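Local coordinates for protein quinoline 2-oxidoreductase large subunit (Pseudomonas putida, PDB 1T3Q) that probably hydroxylates quinoline at carbon 2 as the molybdenum-bearing subunit of a molybdenum hydroxylase, holding the metal on a pterin cytosine dinucleotide, at residues Asp284-Phe289 and Val704-Met709; Gly194-Cys199 and Met709-Pro714. All coordinates share one frame; numbering follows the deposited sequence.

Contact 1 of 2, residues Asp284-Phe289 and Val704-Met709; sequences DRQENF and VTTTLM
Gln-286 reaches from the first turn of a helix to the backbone of the loop 704-709, where its NE2 donates to Thr-706 O at 2.7 Å. The N-H points moderately well at the oxygen (151°), and the donor lies somewhat off the carbonyl plane. Thr-706 O also takes a CA-H...O contact from Gln-286 CA, so one residue grips this carbonyl twice. Chi1 sets CG of Gln-286 beside the backbone N, 3.3 Å from Thr-706 O, and the bend at chi2 (57°) then turns the amide so that NE2 comes beside the methyl CG2 of Thr-707. A water accepts from Leu-708 N and, weakly, from Gln-286 NE2. One turn further on, the Phe-289 ring brings CD1 within 3.4 Å of Thr-706 O, while Leu-708 CD1 meets the ring at its edge, in plane, 4.0 Å from CZ. The same methyl lies 4.0 Å from Arg-285 CD, so it touches both the arginine chain and the phenyl edge. The guanidinium end points elsewhere: NH2 donates to Pro-200 O and to Gly-47 O of the small subunit. Behind this shell, Asp-284 and Glu-287 form a capping box that fixes the helix start, Glu-287 N giving to Asp-284 OD2 at 2.9 Å; on the loop, Thr-707 OG1 accepts from Met-709 N in an ST turn. The contact thus joins the N-terminal end of helix 285-291, just after strand 279-282, which lies between strands 43-49 and 205-211 in its sheet, to the loop between helix 672-692 and strand 722-726.

Contact 2 of 2, residues Gly194-Cys199 and Met709-Pro714; sequences GRVSAC and MDYLIP
With CG of Tyr-711 anti to the backbone N (chi1 -169°), the phenol extends from the loop 709-714 across to the backbone of 194-199, while Cys-199 SG, also anti to its own N (chi1 -164°), is directed back at Ile-713. The phenol oxygen ends at Ser-197: Ser-197 N donates to Tyr-711 OH over 2.9 Å in a nearly straight bond (169° at the hydrogen). Val-196 closes in beside the same oxygen, its CB 3.3 Å from Tyr-711 OH and its CA near the ring plane at the edge. Tyr-711 OH has a further, weak hydrogen bond with Glu-693 OE2, so this buried hydroxyl is held by partners from two parts of the chain. Along the ring, Cys-199 CB packs 4.0 Å from CE2 of Tyr-711; the Cys-199 sulfur makes an oblique sulfur-aromatic contact, 5.3 Å from the ring centroid, and touches Ile-713 CG2 at 4.0 Å. These are two irregular loops, one linking strand 185-193 to strand 205-211 and the other leading toward strand 722-726, and they join the two molybdopterin cofactor-binding family regions of the large subunit. A phenylalanine in place of Tyr-711 would probably leave Ser-197 N without its acceptor in a buried setting and let the ring shift against Cys-199. Outside the large subunit, Arg-143 of the small subunit donates from NE to Ala-198 O and packs on Cys-199 and Ile-713. On the cofactor side, Val-196 touches Tyr-370, a residue of the molybdenum ion pocket, and the Val-196 side chain lies about 10 Å from the molybdenum ion.

Overall arrangement
The continuous loop 704-714 serves both contacts, which share Met-709 and have centres about 9 Å apart. Both adjoin the small and medium subunits. Contact 1 is partly buried, with the Leu-708 side chain about 8 Å from the FAD; contact 2 is buried and lies nearer the centre of the chain. A helix start meets the loop in contact 1, whereas contact 2 sets loop against loop. In the first, a side-chain amide binds a backbone carbonyl; in the second, a backbone N-H binds a phenol oxygen. They meet where Phe-289 CE2 packs 3.5 Å from Tyr-711 CG and Arg-285 NH1 lies 3.7 Å from Cys-199 SG.

Contact 1 of 2, residues Asp284-Phe289 and Val704-Met709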
ATOM      1  N   ASP B 284     -16.873 -16.373   7.495  1.00 17.10           N
ATOM      2  CA  ASP B 284     -16.910 -16.804   8.888  1.00 17.73           C
ATOM      3  C   ASP B 284     -16.653 -18.307   8.956  1.00 17.64           C
ATOM      4  O   ASP B 284     -16.548 -18.970   7.923  1.00 18.20           O
ATOM      5  CB  ASP B 284     -18.242 -16.424   9.551  1.00 18.21           C
ATOM      6  CG  ASP B 284     -19.453 -17.065   8.888  1.00 19.72           C
ATOM      7  OD1 ASP B 284     -20.498 -16.385   8.819  1.00 20.72           O
ATOM      8  OD2 ASP B 284     -19.378 -18.234   8.459  1.00 17.40           O
ATOM      9  N   ARG B 285     -16.548 -18.851  10.164  1.00 18.41           N
ATOM     10  CA  ARG B 285     -16.259 -20.269  10.329  1.00 17.23           C
ATOM     11  C   ARG B 285     -17.265 -21.214   9.666  1.00 18.17           C
ATOM     12  O   ARG B 285     -16.882 -22.247   9.123  1.00 16.31           O
ATOM     13  CB  ARG B 285     -16.126 -20.606  11.816  1.00 15.63           C
ATOM     14  CG  ARG B 285     -15.720 -22.051  12.095  1.00 13.66           C
ATOM     15  CD  ARG B 285     -14.416 -22.434  11.397  1.00 15.56           C
ATOM     16  NE  ARG B 285     -13.312 -21.536  11.732  1.00 15.23           N
ATOM     17  CZ  ARG B 285     -12.087 -21.637  11.220  1.00 17.56           C
ATOM     18  NH1 ARG B 285     -11.807 -22.600  10.345  1.00 16.05           N
ATOM     19  NH2 ARG B 285     -11.138 -20.782  11.586  1.00 17.64           N
ATOM     20  N   GLN B 286     -18.546 -20.865   9.706  1.00 17.54           N
ATOM     21  CA  GLN B 286     -19.566 -21.709   9.091  1.00 18.29           C
ATOM     22  C   GLN B 286     -19.384 -21.780   7.581  1.00 16.98           C
ATOM     23  O   GLN B 286     -19.527 -22.848   6.985  1.00 18.84           O
ATOM     24  CB  GLN B 286     -20.965 -21.188   9.433  1.00 18.47           C
ATOM     25  CG  GLN B 286     -21.372 -21.503  10.859  1.00 25.22           C
ATOM     26  CD  GLN B 286     -20.383 -20.953  11.869  1.00 28.94           C
ATOM     27  OE1 GLN B 286     -20.238 -19.741  11.999  1.00 33.14           O
ATOM     28  NE2 GLN B 286     -19.685 -21.842  12.580  1.00 28.38           N
ATOM     29  N   GLU B 287     -19.062 -20.647   6.967  1.00 15.96           N
ATOM     30  CA  GLU B 287     -18.854 -20.611   5.524  1.00 16.90           C
ATOM     31  C   GLU B 287     -17.627 -21.433   5.140  1.00 17.56           C
ATOM     32  O   GLU B 287     -17.576 -22.010   4.048  1.00 16.78           O
ATOM     33  CB  GLU B 287     -18.683 -19.170   5.051  1.00 17.98           C
ATOM     34  CG  GLU B 287     -19.858 -18.270   5.400  1.00 20.89           C
ATOM     35  CD  GLU B 287     -19.649 -16.857   4.925  1.00 21.77           C
ATOM     36  OE1 GLU B 287     -20.218 -16.497   3.872  1.00 24.05           O
ATOM     37  OE2 GLU B 287     -18.907 -16.104   5.596  1.00 20.07           O
ATOM     38  N   ASN B 288     -16.634 -21.495   6.028  1.00 16.28           N
ATOM     39  CA  ASN B 288     -15.442 -22.283   5.718  1.00 16.92           C
ATOM     40  C   ASN B 288     -15.827 -23.759   5.648  1.00 16.51           C
ATOM     41  O   ASN B 288     -15.309 -24.504   4.818  1.00 18.75           O
ATOM     42  CB  ASN B 288     -14.349 -22.082   6.766  1.00 16.36           C
ATOM     43  CG  ASN B 288     -12.997 -22.583   6.291  1.00 16.01           C
ATOM     44  OD1 ASN B 288     -12.303 -21.912   5.510  1.00 18.53           O
ATOM     45  ND2 ASN B 288     -12.624 -23.767   6.739  1.00 13.95           N
ATOM     46  N   PHE B 289     -16.736 -24.190   6.516  1.00 16.16           N
ATOM     47  CA  PHE B 289     -17.182 -25.578   6.489  1.00 16.83           C
ATOM     48  C   PHE B 289     -18.139 -25.810   5.318  1.00 17.86           C
ATOM     49  O   PHE B 289     -18.074 -26.837   4.654  1.00 17.67           O
ATOM     50  CB  PHE B 289     -17.885 -25.958   7.796  1.00 15.60           C
ATOM     51  CG  PHE B 289     -16.939 -26.252   8.931  1.00 16.00           C
ATOM     52  CD1 PHE B 289     -16.946 -25.466  10.077  1.00 15.42           C
ATOM     53  CD2 PHE B 289     -16.029 -27.301   8.841  1.00 16.17           C
ATOM     54  CE1 PHE B 289     -16.053 -25.718  11.121  1.00 16.04           C
ATOM     55  CE2 PHE B 289     -15.131 -27.564   9.877  1.00 16.01           C
ATOM     56  CZ  PHE B 289     -15.141 -26.770  11.018  1.00 16.32           C
ATOM     57  N   VAL B 704     -24.239 -31.340   8.565  1.00 22.63           N
ATOM     58  CA  VAL B 704     -24.540 -31.273   9.989  1.00 23.89           C
ATOM     59  C   VAL B 704     -23.393 -30.749  10.850  1.00 25.07           C
ATOM     60  O   VAL B 704     -23.582 -30.471  12.033  1.00 26.88           O
ATOM     61  CB  VAL B 704     -24.987 -32.651  10.525  1.00 25.35           C
ATOM     62  CG1 VAL B 704     -26.142 -33.173   9.684  1.00 27.18           C
ATOM     63  CG2 VAL B 704     -23.838 -33.632  10.488  1.00 26.70           C
ATOM     64  N   THR B 705     -22.212 -30.609  10.262  1.00 23.31           N
ATOM     65  CA  THR B 705     -21.058 -30.098  11.001  1.00 22.24           C
ATOM     66  C   THR B 705     -20.613 -28.765  10.403  1.00 21.66           C
ATOM     67  O   THR B 705     -19.952 -28.732   9.361  1.00 22.19           O
ATOM     68  CB  THR B 705     -19.872 -31.095  10.957  1.00 21.93           C
ATOM     69  OG1 THR B 705     -19.553 -31.396   9.596  1.00 22.89           O
ATOM     70  CG2 THR B 705     -20.228 -32.388  11.682  1.00 21.45           C
ATOM     71  N   THR B 706     -20.979 -27.664  11.054  1.00 19.24           N
ATOM     72  CA  THR B 706     -20.604 -26.343  10.561  1.00 19.69           C
ATOM     73  C   THR B 706     -19.999 -25.462  11.649  1.00 18.22           C
ATOM     74  O   THR B 706     -19.772 -24.276  11.427  1.00 18.42           O
ATOM     75  CB  THR B 706     -21.819 -25.587   9.949  1.00 21.67           C
ATOM     76  OG1 THR B 706     -22.866 -25.494  10.922  1.00 23.41           O
ATOM     77  CG2 THR B 706     -22.348 -26.316   8.713  1.00 23.16           C
ATOM     78  N   THR B 707     -19.733 -26.037  12.818  1.00 17.99           N
ATOM     79  CA  THR B 707     -19.145 -25.268  13.917  1.00 19.76           C
ATOM     80  C   THR B 707     -18.017 -26.034  14.603  1.00 19.46           C
ATOM     81  O   THR B 707     -17.901 -27.246  14.460  1.00 18.68           O
ATOM     82  CB  THR B 707     -20.196 -24.924  14.994  1.00 19.38           C
ATOM     83  OG1 THR B 707     -20.536 -26.112  15.718  1.00 22.82           O
ATOM     84  CG2 THR B 707     -21.456 -24.360  14.351  1.00 20.12           C
ATOM     85  N   LEU B 708     -17.192 -25.314  15.354  1.00 19.83           N
ATOM     86  CA  LEU B 708     -16.080 -25.918  16.073  1.00 22.48           C
ATOM     87  C   LEU B 708     -16.589 -26.735  17.258  1.00 24.59           C
ATOM     88  O   LEU B 708     -15.813 -27.391  17.958  1.00 24.01           O
ATOM     89  CB  LEU B 708     -15.115 -24.829  16.539  1.00 23.50           C
ATOM     90  CG  LEU B 708     -13.761 -24.708  15.830  1.00 27.54           C
ATOM     91  CD1 LEU B 708     -13.851 -25.083  14.366  1.00 25.53           C
ATOM     92  CD2 LEU B 708     -13.253 -23.294  15.999  1.00 23.80           C
ATOM     93  N   MET B 709     -17.898 -26.681  17.486  1.00 24.03           N
ATOM     94  CA  MET B 709     -18.516 -27.455  18.552  1.00 26.24           C
ATOM     95  C   MET B 709     -18.778 -28.870  18.038  1.00 25.61           C
ATOM     96  O   MET B 709     -18.738 -29.835  18.798  1.00 25.51           O
ATOM     97  CB  MET B 709     -19.833 -26.812  18.987  1.00 30.51           C
ATOM     98  CG  MET B 709     -19.651 -25.565  19.822  1.00 37.06           C
ATOM     99  SD  MET B 709     -19.094 -25.962  21.486  1.00 45.87           S
ATOM    100  CE  MET B 709     -20.521 -25.476  22.407  1.00 44.99           C
TER
HETATM  101  O   HOH W   1     -17.658 -22.134  15.206  1.00 21.16           O

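Contact 2 of 2, residues Gly194-Cys199 and Met709-Pro714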
ATOM      1  N   GLY B 194     -13.663 -40.397   6.336  1.00 17.94           N
ATOM      2  CA  GLY B 194     -14.719 -39.422   6.168  1.00 17.05           C
ATOM      3  C   GLY B 194     -14.120 -38.120   5.676  1.00 16.74           C
ATOM      4  O   GLY B 194     -12.900 -37.986   5.585  1.00 17.36           O
ATOM      5  N   ARG B 195     -14.967 -37.157   5.342  1.00 14.90           N
ATOM      6  CA  ARG B 195     -14.466 -35.868   4.901  1.00 15.01           C
ATOM      7  C   ARG B 195     -13.906 -35.149   6.121  1.00 15.51           C
ATOM      8  O   ARG B 195     -14.340 -35.391   7.251  1.00 15.70           O
ATOM      9  CB  ARG B 195     -15.592 -35.011   4.311  1.00 17.49           C
ATOM     10  CG  ARG B 195     -16.014 -35.422   2.914  1.00 17.23           C
ATOM     11  CD  ARG B 195     -17.092 -34.513   2.331  1.00 17.70           C
ATOM     12  NE  ARG B 195     -17.301 -34.853   0.924  1.00 17.42           N
ATOM     13  CZ  ARG B 195     -17.374 -33.969  -0.063  1.00 18.73           C
ATOM     14  NH1 ARG B 195     -17.267 -32.673   0.192  1.00 18.72           N
ATOM     15  NH2 ARG B 195     -17.522 -34.385  -1.318  1.00 17.45           N
ATOM     16  N   VAL B 196     -12.937 -34.277   5.879  1.00 15.83           N
ATOM     17  CA  VAL B 196     -12.352 -33.455   6.927  1.00 16.80           C
ATOM     18  C   VAL B 196     -12.142 -32.094   6.296  1.00 16.52           C
ATOM     19  O   VAL B 196     -12.226 -31.953   5.074  1.00 18.16           O
ATOM     20  CB  VAL B 196     -10.982 -33.992   7.434  1.00 16.40           C
ATOM     21  CG1 VAL B 196     -11.159 -35.359   8.051  1.00 16.24           C
ATOM     22  CG2 VAL B 196      -9.963 -34.022   6.299  1.00 18.64           C
ATOM     23  N   SER B 197     -11.894 -31.089   7.129  1.00 14.88           N
ATOM     24  CA  SER B 197     -11.638 -29.739   6.658  1.00 14.86           C
ATOM     25  C   SER B 197     -10.227 -29.364   7.091  1.00 13.80           C
ATOM     26  O   SER B 197      -9.784 -29.780   8.162  1.00 15.70           O
ATOM     27  CB  SER B 197     -12.630 -28.749   7.287  1.00 13.28           C
ATOM     28  OG  SER B 197     -12.263 -27.415   6.973  1.00 13.98           O
ATOM     29  N   ALA B 198      -9.525 -28.595   6.264  1.00 13.42           N
ATOM     30  CA  ALA B 198      -8.175 -28.153   6.609  1.00 15.31           C
ATOM     31  C   ALA B 198      -8.314 -27.338   7.894  1.00 16.43           C
ATOM     32  O   ALA B 198      -7.390 -27.254   8.709  1.00 16.80           O
ATOM     33  CB  ALA B 198      -7.601 -27.287   5.491  1.00 12.60           C
ATOM     34  N   CYS B 199      -9.486 -26.731   8.052  1.00 15.96           N
ATOM     35  CA  CYS B 199      -9.808 -25.927   9.227  1.00 15.64           C
ATOM     36  C   CYS B 199      -8.664 -25.031   9.729  1.00 15.83           C
ATOM     37  O   CYS B 199      -8.217 -25.149  10.875  1.00 16.49           O
ATOM     38  CB  CYS B 199     -10.293 -26.856  10.356  1.00 16.07           C
ATOM     39  SG  CYS B 199     -11.150 -26.023  11.725  1.00 18.24           S
ATOM     40  N   MET B 709     -17.898 -26.681  17.486  1.00 24.03           N
ATOM     41  CA  MET B 709     -18.516 -27.455  18.552  1.00 26.24           C
ATOM     42  C   MET B 709     -18.778 -28.870  18.038  1.00 25.61           C
ATOM     43  O   MET B 709     -18.738 -29.835  18.798  1.00 25.51           O
ATOM     44  CB  MET B 709     -19.833 -26.812  18.987  1.00 30.51           C
ATOM     45  CG  MET B 709     -19.651 -25.565  19.822  1.00 37.06           C
ATOM     46  SD  MET B 709     -19.094 -25.962  21.486  1.00 45.87           S
ATOM     47  CE  MET B 709     -20.521 -25.476  22.407  1.00 44.99           C
ATOM     48  N   ASP B 710     -19.050 -28.992  16.741  1.00 24.03           N
ATOM     49  CA  ASP B 710     -19.303 -30.306  16.164  1.00 23.86           C
ATOM     50  C   ASP B 710     -18.112 -30.854  15.397  1.00 22.08           C
ATOM     51  O   ASP B 710     -18.042 -32.054  15.142  1.00 23.07           O
ATOM     52  CB  ASP B 710     -20.538 -30.276  15.263  1.00 24.44           C
ATOM     53  CG  ASP B 710     -21.825 -30.119  16.053  1.00 28.24           C
ATOM     54  OD1 ASP B 710     -21.968 -30.788  17.102  1.00 28.94           O
ATOM     55  OD2 ASP B 710     -22.695 -29.337  15.625  1.00 27.55           O
ATOM     56  N   TYR B 711     -17.190 -29.974  15.018  1.00 20.52           N
ATOM     57  CA  TYR B 711     -15.987 -30.390  14.308  1.00 20.16           C
ATOM     58  C   TYR B 711     -14.847 -30.221  15.302  1.00 20.87           C
ATOM     59  O   TYR B 711     -14.413 -29.104  15.587  1.00 20.74           O
ATOM     60  CB  TYR B 711     -15.724 -29.516  13.080  1.00 18.44           C
ATOM     61  CG  TYR B 711     -14.640 -30.088  12.195  1.00 18.46           C
ATOM     62  CD1 TYR B 711     -14.911 -31.157  11.338  1.00 16.21           C
ATOM     63  CD2 TYR B 711     -13.329 -29.603  12.254  1.00 15.31           C
ATOM     64  CE1 TYR B 711     -13.897 -31.734  10.560  1.00 16.50           C
ATOM     65  CE2 TYR B 711     -12.310 -30.175  11.481  1.00 16.99           C
ATOM     66  CZ  TYR B 711     -12.604 -31.239  10.640  1.00 13.43           C
ATOM     67  OH  TYR B 711     -11.603 -31.825   9.896  1.00 15.49           O
ATOM     68  N   LEU B 712     -14.365 -31.345  15.815  1.00 21.01           N
ATOM     69  CA  LEU B 712     -13.325 -31.348  16.824  1.00 21.14           C
ATOM     70  C   LEU B 712     -11.895 -31.469  16.310  1.00 21.21           C
ATOM     71  O   LEU B 712     -11.524 -32.496  15.735  1.00 20.99           O
ATOM     72  CB  LEU B 712     -13.595 -32.497  17.800  1.00 22.05           C
ATOM     73  CG  LEU B 712     -15.056 -32.720  18.203  1.00 23.01           C
ATOM     74  CD1 LEU B 712     -15.143 -33.935  19.119  1.00 22.39           C
ATOM     75  CD2 LEU B 712     -15.598 -31.472  18.895  1.00 25.07           C
ATOM     76  N   ILE B 713     -11.097 -30.422  16.504  1.00 19.97           N
ATOM     77  CA  ILE B 713      -9.700 -30.490  16.099  1.00 18.57           C
ATOM     78  C   ILE B 713      -8.885 -30.657  17.380  1.00 18.67           C
ATOM     79  O   ILE B 713      -9.314 -30.261  18.467  1.00 17.16           O
ATOM     80  CB  ILE B 713      -9.219 -29.243  15.322  1.00 19.30           C
ATOM     81  CG1 ILE B 713      -9.413 -27.982  16.161  1.00 17.81           C
ATOM     82  CG2 ILE B 713      -9.940 -29.159  13.970  1.00 17.84           C
ATOM     83  CD1 ILE B 713      -8.746 -26.768  15.560  1.00 16.90           C
ATOM     84  N   PRO B 714      -7.697 -31.254  17.269  1.00 16.88           N
ATOM     85  CA  PRO B 714      -6.869 -31.462  18.456  1.00 16.18           C
ATOM     86  C   PRO B 714      -6.480 -30.253  19.298  1.00 15.68           C
ATOM     87  O   PRO B 714      -6.237 -29.154  18.796  1.00 15.63           O
ATOM     88  CB  PRO B 714      -5.657 -32.231  17.916  1.00 16.60           C
ATOM     89  CG  PRO B 714      -5.677 -31.991  16.434  1.00 19.29           C
ATOM     90  CD  PRO B 714      -7.133 -31.931  16.091  1.00 17.12           C
TER